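Glycoside hydrolase family 61 protein (PDB 5UFV) uses a single active-site copper ion to cleave cellulose oxidatively, breaking beta-1,4-glycosidic bonds with C1-oxidised ends as the product. Local coordinates at residues I142-L146 with V224-T228. Numbering follows the deposited sequence.
Sequences IPDGL and VFKGT
Asp-144 O receives two weak hydrogen bonds from Thr-228, the last ordered residue of the chain. Backbone N of Thr-228 reaches Asp-144 O at 3.2 Å along a bent path, 130° at the hydrogen, and the hydroxyl OG1 of Thr-228 lies 3.2 Å from the same Asp-144 O. That second approach depends on a chi1 of 54°, which sets OG1 between the backbone N and carbonyl carbon of Thr-228. Gly-227 CA adds a CA-H...O contact to Asp-144 O, 3.3 Å away.

Beside these bonds, Pro-143 packs against backbone carbonyls and the ring of Phe-225: its CB lies against the carbonyl of Lys-226, while its CG meets Phe-225 CD2 at 4.3 Å. Leu-146 CD1 approaches CE2 of the same phenyl ring obliquely, also at 4.3 Å. Backbone N of Gly-227 sits over the centre of one ring face, 3.7 Å above the plane, and Tyr-189 packs edge-to-face with Phe-225.

Outside the two segments, Pro-143 touches Ile-104 and Leu-146 touches Phe-102, both of strand 101-107; the backbones of Phe-225 and Lys-103 are hydrogen-bonded. The end of the modelled chain, 224-228, lies against a type II beta turn, Pro-143 to Leu-146, joining strands 136-141 and 149-159 of the two sheets of the AA9 beta-sandwich.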
ATOM      1  N   ILE A 142      -8.823 -10.090  -0.109  1.00 38.29           N
ATOM      2  CA  ILE A 142      -8.908 -10.039  -1.563  1.00 37.51           C
ATOM      3  C   ILE A 142     -10.377  -9.976  -1.974  1.00 38.23           C
ATOM      4  O   ILE A 142     -11.130 -10.883  -1.674  1.00 37.11           O
ATOM      5  CB  ILE A 142      -8.281 -11.288  -2.203  1.00 38.34           C
ATOM      6  CG1 ILE A 142      -6.771 -11.291  -1.952  1.00 38.62           C
ATOM      7  CG2 ILE A 142      -8.571 -11.327  -3.698  1.00 39.82           C
ATOM      8  CD1 ILE A 142      -6.054 -12.551  -2.416  1.00 39.96           C
ATOM      9  N   PRO A 143     -10.781  -8.913  -2.677  1.00 39.76           N
ATOM     10  CA  PRO A 143     -12.200  -8.677  -2.974  1.00 41.95           C
ATOM     11  C   PRO A 143     -12.902  -9.887  -3.565  1.00 45.34           C
ATOM     12  O   PRO A 143     -12.306 -10.579  -4.396  1.00 43.26           O
ATOM     13  CB  PRO A 143     -12.180  -7.557  -4.015  1.00 41.63           C
ATOM     14  CG  PRO A 143     -10.831  -6.941  -3.933  1.00 40.66           C
ATOM     15  CD  PRO A 143      -9.895  -7.917  -3.302  1.00 39.01           C
ATOM     16  N   ASP A 144     -14.156 -10.111  -3.151  1.00 49.18           N
ATOM     17  CA  ASP A 144     -14.979 -11.218  -3.672  1.00 54.06           C
ATOM     18  C   ASP A 144     -15.262 -11.117  -5.178  1.00 51.59           C
ATOM     19  O   ASP A 144     -15.574 -10.037  -5.702  1.00 51.10           O
ATOM     20  CB  ASP A 144     -16.332 -11.297  -2.940  1.00 59.43           C
ATOM     21  CG  ASP A 144     -16.185 -11.606  -1.457  1.00 64.27           C
ATOM     22  OD1 ASP A 144     -15.329 -12.449  -1.072  1.00 66.83           O
ATOM     23  OD2 ASP A 144     -16.941 -10.994  -0.674  1.00 65.89           O
ATOM     24  N   GLY A 145     -15.173 -12.265  -5.846  1.00 50.38           N
ATOM     25  CA  GLY A 145     -15.440 -12.375  -7.266  1.00 50.60           C
ATOM     26  C   GLY A 145     -14.298 -11.995  -8.194  1.00 49.95           C
ATOM     27  O   GLY A 145     -14.440 -12.114  -9.411  1.00 51.05           O
ATOM     28  N   LEU A 146     -13.164 -11.548  -7.654  1.00 46.74           N
ATOM     29  CA  LEU A 146     -12.071 -11.042  -8.491  1.00 45.10           C
ATOM     30  C   LEU A 146     -11.654 -12.053  -9.546  1.00 45.20           C
ATOM     31  O   LEU A 146     -11.398 -13.202  -9.230  1.00 46.63           O
ATOM     32  CB  LEU A 146     -10.862 -10.724  -7.626  1.00 44.51           C
ATOM     33  CG  LEU A 146      -9.681  -9.957  -8.208  1.00 43.38           C
ATOM     34  CD1 LEU A 146     -10.114  -8.600  -8.750  1.00 44.37           C
ATOM     35  CD2 LEU A 146      -8.620  -9.779  -7.143  1.00 41.53           C
ATOM     36  N   VAL A 224     -12.439   2.588  -3.030  1.00 39.75           N
ATOM     37  CA  VAL A 224     -12.030   1.195  -2.909  1.00 38.72           C
ATOM     38  C   VAL A 224     -12.909   0.269  -3.739  1.00 39.25           C
ATOM     39  O   VAL A 224     -14.126   0.394  -3.711  1.00 39.84           O
ATOM     40  CB  VAL A 224     -12.124   0.730  -1.439  1.00 39.79           C
ATOM     41  CG1 VAL A 224     -11.822  -0.768  -1.301  1.00 39.77           C
ATOM     42  CG2 VAL A 224     -11.199   1.566  -0.557  1.00 38.64           C
ATOM     43  N   PHE A 225     -12.290  -0.696  -4.414  1.00 39.06           N
ATOM     44  CA  PHE A 225     -13.029  -1.754  -5.093  1.00 40.96           C
ATOM     45  C   PHE A 225     -13.436  -2.892  -4.162  1.00 44.65           C
ATOM     46  O   PHE A 225     -12.583  -3.527  -3.551  1.00 46.33           O
ATOM     47  CB  PHE A 225     -12.193  -2.320  -6.227  1.00 40.17           C
ATOM     48  CG  PHE A 225     -12.903  -3.348  -7.029  1.00 39.76           C
ATOM     49  CD1 PHE A 225     -14.091  -3.042  -7.660  1.00 42.55           C
ATOM     50  CD2 PHE A 225     -12.406  -4.621  -7.133  1.00 39.38           C
ATOM     51  CE1 PHE A 225     -14.774  -3.997  -8.397  1.00 44.31           C
ATOM     52  CE2 PHE A 225     -13.072  -5.586  -7.861  1.00 41.30           C
ATOM     53  CZ  PHE A 225     -14.256  -5.273  -8.504  1.00 43.75           C
ATOM     54  N   LYS A 226     -14.738  -3.168  -4.095  1.00 51.28           N
ATOM     55  CA  LYS A 226     -15.324  -4.137  -3.145  1.00 56.73           C
ATOM     56  C   LYS A 226     -15.653  -5.506  -3.746  1.00 57.38           C
ATOM     57  O   LYS A 226     -15.786  -6.486  -3.015  1.00 55.02           O
ATOM     58  CB  LYS A 226     -16.638  -3.591  -2.575  1.00 60.44           C
ATOM     59  CG  LYS A 226     -16.543  -2.239  -1.899  1.00 62.85           C
ATOM     60  CD  LYS A 226     -15.988  -2.331  -0.480  1.00 63.88           C
ATOM     61  CE  LYS A 226     -16.038  -0.950   0.178  1.00 64.84           C
ATOM     62  NZ  LYS A 226     -15.806  -0.952   1.648  1.00 64.16           N
ATOM     63  N   GLY A 227     -15.839  -5.560  -5.061  1.00 61.52           N
ATOM     64  CA  GLY A 227     -16.206  -6.794  -5.744  1.00 63.79           C
ATOM     65  C   GLY A 227     -17.696  -7.007  -5.681  1.00 68.92           C
ATOM     66  O   GLY A 227     -18.479  -6.122  -6.051  1.00 69.08           O
ATOM     67  N   THR A 228     -18.086  -8.173  -5.172  1.00 75.02           N
ATOM     68  CA  THR A 228     -19.478  -8.631  -5.221  1.00 78.26           C
ATOM     69  C   THR A 228     -19.973  -9.140  -3.854  1.00 78.95           C
ATOM     70  O   THR A 228     -20.048  -8.386  -2.875  1.00 73.94           O
ATOM     71  CB  THR A 228     -19.626  -9.748  -6.285  1.00 77.91           C
ATOM     72  OG1 THR A 228     -18.676 -10.792  -6.040  1.00 73.14           O
ATOM     73  CG2 THR A 228     -19.366  -9.202  -7.675  1.00 77.43           C
TER